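PDB 4RM4: putative cytochrome P450 YjiB from Bacillus subtilis subsp. subtilis, which binds heme and probably acts as a monooxygenase, inserting oxygen from molecular oxygen into its substrates. Local coordinates for residues Y24-F27 with P28-S32; Y262-L265 with R266-E270; T364-I367 with S368-H372. All blocks are in the same frame, centred on the assembly; numbering follows the deposited sequence.

Contact 1: Y24-F27 with P28-S32; sequences YHPF and PWYES
Pro26 and Tyr30 lie side by side where the chain enters helix 27-36, linked through backbone and side chain alike. The carbonyl of Pro26 accepts the amide of Tyr30 (O to N 3.1 Å) in an almost straight bond, N-H...O 170°. One residue on, Phe27 O takes Glu31 N at 2.9 Å. Pro28 has no N-H to give, which suits a place in the first turn, and its own carbonyl is met by Ser32 N. The amide of Trp29 gives its proton to a water that in turn donates to His25 O, 2.9 Å away, while Trp29 O receives Ser32 OG at 2.7 Å. The proline ring touches both aromatic rings: Pro26 CB makes a CH-pi contact over the Tyr30 face, 4.2 Å from its centroid, and Pro26 CG sits over the centre of the Phe27 face. With CG beside its backbone N (chi1 -66°), Tyr30 forms an offset edge-to-face pair with Phe27, centroids 5.7 Å apart and planes at 76°. Cutting Tyr30 back to an alanine is likely to deprive Pro26 and Phe27 of their common aromatic neighbour, leaving a gap beside them where the phenol ring had been. Around this turn, Phe27 meets Arg319 in a cation-pi contact and the edge-to-face partner Tyr387, Trp29 packs on Phe51, and Tyr30 rests on Ala315 and Ser316 of helix 314-317.

Contact 2: Y262-L265 with R266-E270; sequences YEEL and RSHPE
Tyr262 to Arg266, Glu263 to Ser267 and Glu264 to His268 are one-turn contacts that finish the short surface helix 261-267, which runs out into a loop at His268. Arg266 N reaches Tyr262 O at 3.0 Å, and Ser267 N reaches Glu263 O at the same length. Ser267 OG, folded back beside its own backbone N, adds a weak second bond to Glu263 O at 3.3 Å. The amide of His268 is shared: it donates to Glu264 O at 2.8 Å, bent to 130°, and weakly to Leu265 O. His268 leaves helical geometry, and Pro269, having no N-H for Leu265 O, brings its CD to 3.7 Å from that oxygen. In the P450 fold this helix corresponds to the J helix, which follows the long central helix, here 226-257. Tyr262 and Leu265 turn their side chains inward, both onto Ile255 of that helix and Ile367 of helix 352-369. Arg266 stretches from CG to NE, its CD 4.5 Å from Tyr262 CE2, and delivers NE and NH2 to the carbonyls of Ile367 and Ser368. Glu264 bends at chi2 (81°), and its carboxylate meets the His268 ring obliquely, the two planes 13° apart, while its main partner is Arg333, which forms a salt bridge with OE2.

Contact 3: T364-I367 with S368-H372; sequences TSLI and SAFPH
Leu366 and Phe370 meet where helix 352-369 unwinds, and the backbone bonds slacken along the way. Ser368 N donates to Thr364 O at 3.0 Å in an ordinary helical bond. Next, the amide of Ala369 is divided between Ser365 O and, weakly, Leu366 O, each 3.1 Å from the nitrogen. Phe370 N closes on Leu366 O at 3.3 Å, again weakly, leaving that carbonyl gripped by two weak, bent bonds in place of one straight one. Phe370 itself leaves helical geometry (phi -126°, psi 117°), and Pro371 follows with no N-H to offer. The change of direction turns the carbonyl of Phe370 back toward that of Ile367, two acceptors whose O atoms lie only 3.0 Å apart; each has a donor from helix 261-267, which is likely to offset their repulsion.

Among the side chains, Leu366 does the touching with one branch: chi1 (-162°) sets CG anti to the backbone N, and chi2 then brings CD1 to 3.9 Å from Phe370 CE2, the two groups crossing at a slant. The same ring offers its edge to the Leu366 carbonyl, with CD2 3.4 Å from O and that oxygen near the ring plane. Ala369 CB and Ser368 CB only brush the carbonyls one turn back, the latter at 3.3 Å from Thr364 O. Ser365 OG is satisfied by Ile361 O within the helix and by Gln113 NE2 of helix 102-123.

Leu366 also packs on Phe123 and Phe135, and Phe370 on Phe129, so apolar neighbours from several elements gather at this end. The helix corresponds to the L helix of the P450 fold, which follows the cysteine loop of the probable axial ligand Cys349; here its far, C-terminal end gives way to the strand 374-380.

How the contacts relate
Contacts 2 and 3 are two helix ends pressed together, their centres about 9 Å apart. Residues 262-270 supply the donors and 364-372 the carbonyls: Tyr262 OH reaches Phe370 O at 2.8 Å, a probable hydrogen bond, and the guanidinium group of Arg266 joins the same end of helix 352-369. Contact 1, a helix start, stands apart, with centres about 29 Å from contact 2 and 30 Å from contact 3, and nearest atoms about 14 and 13 Å away. The Phe27 side chain of contact 1 is about 12 Å from the heme. All three lie away from the annotated sites.

Contact 1: Y24-F27 with P28-S32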
ATOM      1  N   TYR A  24       8.659 -14.586   1.733  1.00 23.95           N
ATOM      2  CA  TYR A  24       8.674 -13.608   2.816  1.00 23.09           C
ATOM      3  C   TYR A  24      10.095 -13.181   3.171  1.00 22.17           C
ATOM      4  O   TYR A  24      10.295 -12.366   4.079  1.00 18.78           O
ATOM      5  CB  TYR A  24       7.948 -14.131   4.067  1.00 22.04           C
ATOM      6  CG  TYR A  24       7.375 -13.012   4.922  1.00 20.01           C
ATOM      7  CD1 TYR A  24       6.436 -12.131   4.402  1.00 20.27           C
ATOM      8  CD2 TYR A  24       7.777 -12.838   6.240  1.00 17.41           C
ATOM      9  CE1 TYR A  24       5.908 -11.100   5.167  1.00 19.65           C
ATOM     10  CE2 TYR A  24       7.259 -11.816   7.022  1.00 20.61           C
ATOM     11  CZ  TYR A  24       6.322 -10.950   6.485  1.00 15.94           C
ATOM     12  OH  TYR A  24       5.798  -9.926   7.247  1.00 18.22           O
ATOM     13  N   HIS A  25      11.082 -13.730   2.460  1.00 17.97           N
ATOM     14  CA  HIS A  25      12.490 -13.509   2.817  1.00 21.17           C
ATOM     15  C   HIS A  25      13.338 -13.108   1.623  1.00 21.82           C
ATOM     16  O   HIS A  25      14.327 -13.768   1.311  1.00 22.06           O
ATOM     17  CB  HIS A  25      13.081 -14.758   3.486  1.00 24.24           C
ATOM     18  CG  HIS A  25      12.399 -15.128   4.763  1.00 25.51           C
ATOM     19  ND1 HIS A  25      12.761 -14.598   5.982  1.00 26.37           N
ATOM     20  CD2 HIS A  25      11.351 -15.947   5.007  1.00 24.32           C
ATOM     21  CE1 HIS A  25      11.976 -15.091   6.924  1.00 23.99           C
ATOM     22  NE2 HIS A  25      11.111 -15.912   6.357  1.00 32.32           N
ATOM     23  N   PRO A  26      12.962 -12.009   0.949  1.00 20.64           N
ATOM     24  CA  PRO A  26      13.697 -11.595  -0.251  1.00 18.52           C
ATOM     25  C   PRO A  26      14.952 -10.767   0.036  1.00 19.06           C
ATOM     26  O   PRO A  26      15.706 -10.459  -0.891  1.00 16.96           O
ATOM     27  CB  PRO A  26      12.678 -10.722  -0.968  1.00 20.40           C
ATOM     28  CG  PRO A  26      11.940 -10.075   0.148  1.00 19.88           C
ATOM     29  CD  PRO A  26      11.793 -11.147   1.192  1.00 19.15           C
ATOM     30  N   PHE A  27      15.168 -10.396   1.293  1.00 19.74           N
ATOM     31  CA  PHE A  27      16.184  -9.399   1.621  1.00 21.00           C
ATOM     32  C   PHE A  27      17.635  -9.824   1.390  1.00 19.60           C
ATOM     33  O   PHE A  27      18.444  -9.023   0.934  1.00 22.53           O
ATOM     34  CB  PHE A  27      15.924  -8.839   3.018  1.00 21.93           C
ATOM     35  CG  PHE A  27      14.548  -8.238   3.137  1.00 20.58           C
ATOM     36  CD1 PHE A  27      14.273  -7.006   2.557  1.00 20.71           C
ATOM     37  CD2 PHE A  27      13.523  -8.934   3.754  1.00 21.66           C
ATOM     38  CE1 PHE A  27      13.001  -6.452   2.625  1.00 19.92           C
ATOM     39  CE2 PHE A  27      12.240  -8.394   3.824  1.00 22.03           C
ATOM     40  CZ  PHE A  27      11.981  -7.148   3.254  1.00 20.21           C
ATOM     41  N   PRO A  28      17.963 -11.087   1.689  1.00 22.38           N
ATOM     42  CA  PRO A  28      19.286 -11.565   1.263  1.00 23.65           C
ATOM     43  C   PRO A  28      19.528 -11.418  -0.242  1.00 21.08           C
ATOM     44  O   PRO A  28      20.630 -11.014  -0.648  1.00 23.49           O
ATOM     45  CB  PRO A  28      19.277 -13.032   1.693  1.00 26.20           C
ATOM     46  CG  PRO A  28      18.396 -13.042   2.899  1.00 23.88           C
ATOM     47  CD  PRO A  28      17.279 -12.058   2.565  1.00 20.32           C
ATOM     48  N   TRP A  29      18.526 -11.708  -1.070  1.00 18.26           N
ATOM     49  CA  TRP A  29      18.696 -11.557  -2.511  1.00 24.59           C
ATOM     50  C   TRP A  29      18.903 -10.099  -2.916  1.00 20.42           C
ATOM     51  O   TRP A  29      19.801  -9.803  -3.699  1.00 21.11           O
ATOM     52  CB  TRP A  29      17.533 -12.173  -3.290  1.00 22.17           C
ATOM     53  CG  TRP A  29      17.673 -11.995  -4.780  1.00 24.21           C
ATOM     54  CD1 TRP A  29      18.606 -12.571  -5.592  1.00 25.92           C
ATOM     55  CD2 TRP A  29      16.854 -11.179  -5.624  1.00 26.75           C
ATOM     56  NE1 TRP A  29      18.421 -12.159  -6.891  1.00 29.80           N
ATOM     57  CE2 TRP A  29      17.352 -11.304  -6.939  1.00 23.88           C
ATOM     58  CE3 TRP A  29      15.747 -10.352  -5.397  1.00 25.94           C
ATOM     59  CZ2 TRP A  29      16.778 -10.640  -8.019  1.00 27.13           C
ATOM     60  CZ3 TRP A  29      15.186  -9.688  -6.468  1.00 25.08           C
ATOM     61  CH2 TRP A  29      15.703  -9.834  -7.762  1.00 24.16           C
ATOM     62  N   TYR A  30      18.064  -9.198  -2.400  1.00 20.65           N
ATOM     63  CA  TYR A  30      18.271  -7.769  -2.614  1.00 19.74           C
ATOM     64  C   TYR A  30      19.711  -7.391  -2.236  1.00 18.14           C
ATOM     65  O   TYR A  30      20.381  -6.663  -2.958  1.00 21.27           O
ATOM     66  CB  TYR A  30      17.325  -6.939  -1.737  1.00 17.61           C
ATOM     67  CG  TYR A  30      15.835  -7.050  -2.038  1.00 19.62           C
ATOM     68  CD1 TYR A  30      14.893  -6.830  -1.035  1.00 21.75           C
ATOM     69  CD2 TYR A  30      15.376  -7.335  -3.316  1.00 21.33           C
ATOM     70  CE1 TYR A  30      13.529  -6.917  -1.289  1.00 22.53           C
ATOM     71  CE2 TYR A  30      14.015  -7.415  -3.586  1.00 23.69           C
ATOM     72  CZ  TYR A  30      13.100  -7.209  -2.564  1.00 23.32           C
ATOM     73  OH  TYR A  30      11.750  -7.283  -2.811  1.00 24.42           O
ATOM     74  N   GLU A  31      20.160  -7.858  -1.074  1.00 17.88           N
ATOM     75  CA  GLU A  31      21.496  -7.516  -0.597  1.00 21.35           C
ATOM     76  C   GLU A  31      22.571  -7.975  -1.576  1.00 21.79           C
ATOM     77  O   GLU A  31      23.537  -7.252  -1.825  1.00 23.52           O
ATOM     78  CB  GLU A  31      21.777  -8.083   0.802  1.00 21.81           C
ATOM     79  CG  GLU A  31      23.193  -7.753   1.303  1.00 24.37           C
ATOM     80  CD  GLU A  31      23.302  -7.786   2.810  1.00 34.63           C
ATOM     81  OE1 GLU A  31      22.379  -8.318   3.465  1.00 33.02           O
ATOM     82  OE2 GLU A  31      24.316  -7.282   3.344  1.00 37.06           O
ATOM     83  N   SER A  32      22.383  -9.158  -2.156  1.00 22.23           N
ATOM     84  CA  SER A  32      23.333  -9.670  -3.134  1.00 22.69           C
ATOM     85  C   SER A  32      23.339  -8.823  -4.418  1.00 24.68           C
ATOM     86  O   SER A  32      24.398  -8.554  -4.980  1.00 27.32           O
ATOM     87  CB  SER A  32      23.072 -11.148  -3.434  1.00 24.07           C
ATOM     88  OG  SER A  32      21.974 -11.316  -4.300  1.00 27.77           O
TER
HETATM   89  O   HOH W   1      16.572 -13.873  -0.483  1.00 25.87           O

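Contact 2: Y262-L265 with R266-E270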
ATOM      1  N   TYR A 262       7.440  -5.473  21.613  1.00 21.30           N
ATOM      2  CA  TYR A 262       5.999  -5.579  21.879  1.00 19.25           C
ATOM      3  C   TYR A 262       5.671  -4.961  23.232  1.00 22.28           C
ATOM      4  O   TYR A 262       4.735  -4.177  23.365  1.00 19.46           O
ATOM      5  CB  TYR A 262       5.547  -7.050  21.848  1.00 23.19           C
ATOM      6  CG  TYR A 262       4.036  -7.266  21.871  1.00 20.25           C
ATOM      7  CD1 TYR A 262       3.325  -7.475  20.697  1.00 20.08           C
ATOM      8  CD2 TYR A 262       3.327  -7.273  23.068  1.00 22.31           C
ATOM      9  CE1 TYR A 262       1.932  -7.680  20.715  1.00 19.50           C
ATOM     10  CE2 TYR A 262       1.946  -7.469  23.093  1.00 21.91           C
ATOM     11  CZ  TYR A 262       1.261  -7.667  21.916  1.00 22.02           C
ATOM     12  OH  TYR A 262      -0.108  -7.880  21.944  1.00 24.55           O
ATOM     13  N   GLU A 263       6.467  -5.320  24.235  1.00 22.84           N
ATOM     14  CA  GLU A 263       6.258  -4.862  25.597  0.56 21.77           C
ATOM     15  C   GLU A 263       6.519  -3.362  25.721  1.00 21.75           C
ATOM     16  O   GLU A 263       5.815  -2.652  26.440  1.00 25.74           O
ATOM     17  CB  GLU A 263       7.185  -5.641  26.536  0.56 22.74           C
ATOM     18  CG  GLU A 263       6.981  -7.160  26.517  0.56 26.17           C
ATOM     19  CD  GLU A 263       7.110  -7.805  25.133  0.56 24.90           C
ATOM     20  OE1 GLU A 263       8.054  -7.484  24.366  0.56 22.08           O
ATOM     21  OE2 GLU A 263       6.254  -8.660  24.818  0.56 32.50           O
ATOM     22  N   GLU A 264       7.553  -2.895  25.027  1.00 22.96           N
ATOM     23  CA  GLU A 264       7.909  -1.477  25.033  1.00 22.53           C
ATOM     24  C   GLU A 264       6.783  -0.647  24.416  1.00 25.67           C
ATOM     25  O   GLU A 264       6.428   0.410  24.936  1.00 29.50           O
ATOM     26  CB  GLU A 264       9.220  -1.239  24.273  1.00 23.07           C
ATOM     27  CG  GLU A 264       9.575   0.226  24.051  1.00 25.06           C
ATOM     28  CD  GLU A 264      10.232   0.886  25.269  1.00 33.56           C
ATOM     29  OE1 GLU A 264      10.598   0.178  26.237  1.00 41.88           O
ATOM     30  OE2 GLU A 264      10.392   2.127  25.248  1.00 34.57           O
ATOM     31  N   LEU A 265       6.226  -1.124  23.304  1.00 23.16           N
ATOM     32  CA  LEU A 265       5.111  -0.416  22.666  1.00 21.38           C
ATOM     33  C   LEU A 265       3.864  -0.436  23.551  1.00 25.68           C
ATOM     34  O   LEU A 265       3.137   0.549  23.631  1.00 26.94           O
ATOM     35  CB  LEU A 265       4.795  -0.989  21.271  1.00 20.22           C
ATOM     36  CG  LEU A 265       5.800  -0.605  20.181  1.00 25.77           C
ATOM     37  CD1 LEU A 265       5.485  -1.261  18.822  1.00 15.74           C
ATOM     38  CD2 LEU A 265       5.879   0.917  20.063  1.00 21.09           C
ATOM     39  N   ARG A 266       3.612  -1.559  24.212  1.00 23.36           N
ATOM     40  CA  ARG A 266       2.472  -1.630  25.115  1.00 25.92           C
ATOM     41  C   ARG A 266       2.613  -0.626  26.266  1.00 26.51           C
ATOM     42  O   ARG A 266       1.642   0.022  26.652  1.00 26.43           O
ATOM     43  CB  ARG A 266       2.283  -3.053  25.647  1.00 27.90           C
ATOM     44  CG  ARG A 266       0.975  -3.256  26.377  1.00 30.22           C
ATOM     45  CD  ARG A 266       0.531  -4.711  26.337  1.00 30.80           C
ATOM     46  NE  ARG A 266      -0.913  -4.821  26.544  1.00 30.67           N
ATOM     47  CZ  ARG A 266      -1.488  -5.036  27.724  1.00 32.62           C
ATOM     48  NH1 ARG A 266      -0.741  -5.165  28.811  1.00 35.21           N
ATOM     49  NH2 ARG A 266      -2.806  -5.119  27.817  1.00 38.77           N
ATOM     50  N   SER A 267       3.825  -0.496  26.802  1.00 28.59           N
ATOM     51  CA  SER A 267       4.092   0.454  27.890  1.00 30.78           C
ATOM     52  C   SER A 267       4.165   1.901  27.411  1.00 27.90           C
ATOM     53  O   SER A 267       3.821   2.832  28.148  1.00 26.57           O
ATOM     54  CB  SER A 267       5.397   0.094  28.608  1.00 27.76           C
ATOM     55  OG  SER A 267       5.275  -1.122  29.322  1.00 37.35           O
ATOM     56  N   HIS A 268       4.610   2.081  26.173  1.00 25.72           N
ATOM     57  CA  HIS A 268       4.908   3.399  25.638  1.00 21.98           C
ATOM     58  C   HIS A 268       4.294   3.574  24.266  1.00 24.35           C
ATOM     59  O   HIS A 268       5.009   3.658  23.268  1.00 28.79           O
ATOM     60  CB  HIS A 268       6.429   3.592  25.540  1.00 28.06           C
ATOM     61  CG  HIS A 268       7.083   3.909  26.850  1.00 28.84           C
ATOM     62  ND1 HIS A 268       7.624   2.941  27.667  1.00 34.33           N
ATOM     63  CD2 HIS A 268       7.283   5.090  27.480  1.00 27.50           C
ATOM     64  CE1 HIS A 268       8.130   3.513  28.746  1.00 32.84           C
ATOM     65  NE2 HIS A 268       7.936   4.816  28.658  1.00 33.54           N
ATOM     66  N   PRO A 269       2.959   3.626  24.206  1.00 25.78           N
ATOM     67  CA  PRO A 269       2.280   3.731  22.911  1.00 24.30           C
ATOM     68  C   PRO A 269       2.644   4.999  22.129  1.00 25.03           C
ATOM     69  O   PRO A 269       2.351   5.064  20.939  1.00 23.97           O
ATOM     70  CB  PRO A 269       0.791   3.722  23.289  1.00 26.25           C
ATOM     71  CG  PRO A 269       0.748   4.121  24.719  1.00 27.97           C
ATOM     72  CD  PRO A 269       2.011   3.605  25.333  1.00 27.63           C
ATOM     73  N   GLU A 270       3.282   5.976  22.771  1.00 24.88           N
ATOM     74  CA  GLU A 270       3.700   7.183  22.067  1.00 22.24           C
ATOM     75  C   GLU A 270       4.834   6.927  21.071  1.00 21.32           C
ATOM     76  O   GLU A 270       5.125   7.763  20.221  1.00 22.91           O
ATOM     77  CB  GLU A 270       4.095   8.311  23.041  1.00 24.20           C
ATOM     78  CG  GLU A 270       5.370   8.064  23.840  1.00 26.10           C
ATOM     79  CD  GLU A 270       5.138   7.188  25.062  1.00 26.81           C
ATOM     80  OE1 GLU A 270       3.987   6.762  25.271  1.00 26.30           O
ATOM     81  OE2 GLU A 270       6.109   6.941  25.818  1.00 26.78           O
TER

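Contact 3: T364-I367 with S368-H372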
ATOM      1  N   THR A 364      -1.691   0.052  17.729  1.00 18.19           N
ATOM      2  CA  THR A 364      -1.806   0.431  19.130  1.00 22.88           C
ATOM      3  C   THR A 364      -2.972  -0.325  19.768  1.00 23.96           C
ATOM      4  O   THR A 364      -2.855  -0.827  20.892  1.00 23.24           O
ATOM      5  CB  THR A 364      -1.925   1.959  19.318  1.00 25.91           C
ATOM      6  OG1 THR A 364      -1.948   2.277  20.716  1.00 35.28           O
ATOM      7  CG2 THR A 364      -3.182   2.459  18.684  1.00 27.19           C
ATOM      8  N   SER A 365      -4.072  -0.453  19.031  1.00 22.04           N
ATOM      9  CA  SER A 365      -5.273  -1.103  19.559  1.00 21.64           C
ATOM     10  C   SER A 365      -5.073  -2.593  19.773  1.00 24.75           C
ATOM     11  O   SER A 365      -5.511  -3.151  20.785  1.00 24.25           O
ATOM     12  CB  SER A 365      -6.462  -0.870  18.634  1.00 20.56           C
ATOM     13  OG  SER A 365      -6.749   0.510  18.506  1.00 21.39           O
ATOM     14  N   LEU A 366      -4.422  -3.247  18.817  1.00 18.88           N
ATOM     15  CA  LEU A 366      -4.130  -4.667  18.968  1.00 21.40           C
ATOM     16  C   LEU A 366      -3.247  -4.909  20.192  1.00 22.80           C
ATOM     17  O   LEU A 366      -3.545  -5.768  21.028  1.00 25.06           O
ATOM     18  CB  LEU A 366      -3.446  -5.194  17.708  1.00 22.27           C
ATOM     19  CG  LEU A 366      -3.422  -6.699  17.465  1.00 28.29           C
ATOM     20  CD1 LEU A 366      -4.844  -7.252  17.398  1.00 27.84           C
ATOM     21  CD2 LEU A 366      -2.657  -7.003  16.184  1.00 29.90           C
ATOM     22  N   ILE A 367      -2.156  -4.154  20.302  1.00 19.98           N
ATOM     23  CA  ILE A 367      -1.186  -4.396  21.359  1.00 21.15           C
ATOM     24  C   ILE A 367      -1.768  -4.094  22.743  1.00 26.64           C
ATOM     25  O   ILE A 367      -1.395  -4.729  23.733  1.00 27.00           O
ATOM     26  CB  ILE A 367       0.143  -3.627  21.120  1.00 22.58           C
ATOM     27  CG1 ILE A 367       0.764  -4.046  19.783  1.00 22.57           C
ATOM     28  CG2 ILE A 367       1.131  -3.898  22.238  1.00 26.06           C
ATOM     29  CD1 ILE A 367       2.078  -3.341  19.452  1.00 18.77           C
ATOM     30  N   SER A 368      -2.686  -3.134  22.804  1.00 22.50           N
ATOM     31  CA  SER A 368      -3.374  -2.799  24.050  1.00 29.60           C
ATOM     32  C   SER A 368      -4.316  -3.921  24.497  1.00 30.30           C
ATOM     33  O   SER A 368      -4.464  -4.193  25.694  1.00 27.47           O
ATOM     34  CB  SER A 368      -4.162  -1.492  23.878  1.00 27.93           C
ATOM     35  OG  SER A 368      -4.760  -1.072  25.092  1.00 36.35           O
ATOM     36  N   ALA A 369      -4.957  -4.574  23.530  1.00 24.94           N
ATOM     37  CA  ALA A 369      -5.931  -5.611  23.844  1.00 28.48           C
ATOM     38  C   ALA A 369      -5.285  -6.903  24.319  1.00 30.74           C
ATOM     39  O   ALA A 369      -5.928  -7.706  24.999  1.00 33.15           O
ATOM     40  CB  ALA A 369      -6.830  -5.886  22.643  1.00 28.54           C
ATOM     41  N   PHE A 370      -4.022  -7.107  23.961  1.00 28.22           N
ATOM     42  CA  PHE A 370      -3.351  -8.374  24.241  1.00 28.40           C
ATOM     43  C   PHE A 370      -2.042  -8.191  24.996  1.00 27.88           C
ATOM     44  O   PHE A 370      -1.103  -7.568  24.494  1.00 25.39           O
ATOM     45  CB  PHE A 370      -3.134  -9.155  22.944  1.00 26.68           C
ATOM     46  CG  PHE A 370      -4.417  -9.559  22.276  1.00 28.26           C
ATOM     47  CD1 PHE A 370      -5.194 -10.573  22.810  1.00 32.65           C
ATOM     48  CD2 PHE A 370      -4.865  -8.899  21.143  1.00 29.08           C
ATOM     49  CE1 PHE A 370      -6.387 -10.946  22.214  1.00 33.36           C
ATOM     50  CE2 PHE A 370      -6.064  -9.262  20.540  1.00 32.48           C
ATOM     51  CZ  PHE A 370      -6.825 -10.290  21.080  1.00 31.99           C
ATOM     52  N   PRO A 371      -1.980  -8.726  26.222  1.00 23.77           N
ATOM     53  CA  PRO A 371      -0.777  -8.573  27.045  1.00 30.36           C
ATOM     54  C   PRO A 371       0.432  -9.244  26.404  1.00 29.47           C
ATOM     55  O   PRO A 371       1.542  -8.703  26.442  1.00 31.92           O
ATOM     56  CB  PRO A 371      -1.162  -9.258  28.364  1.00 34.43           C
ATOM     57  CG  PRO A 371      -2.285 -10.178  28.014  1.00 36.16           C
ATOM     58  CD  PRO A 371      -3.033  -9.498  26.909  1.00 32.06           C
ATOM     59  N   HIS A 372       0.216 -10.407  25.805  1.00 28.81           N
ATOM     60  CA  HIS A 372       1.305 -11.144  25.180  1.00 30.90           C
ATOM     61  C   HIS A 372       0.835 -11.859  23.917  1.00 30.89           C
ATOM     62  O   HIS A 372      -0.308 -12.299  23.822  1.00 30.06           O
ATOM     63  CB  HIS A 372       1.915 -12.144  26.166  1.00 34.20           C
ATOM     64  CG  HIS A 372       2.863 -13.115  25.530  1.00 35.85           C
ATOM     65  ND1 HIS A 372       4.193 -12.825  25.315  1.00 37.46           N
ATOM     66  CD2 HIS A 372       2.671 -14.371  25.062  1.00 36.60           C
ATOM     67  CE1 HIS A 372       4.781 -13.861  24.742  1.00 33.97           C
ATOM     68  NE2 HIS A 372       3.879 -14.813  24.580  1.00 35.58           N
TER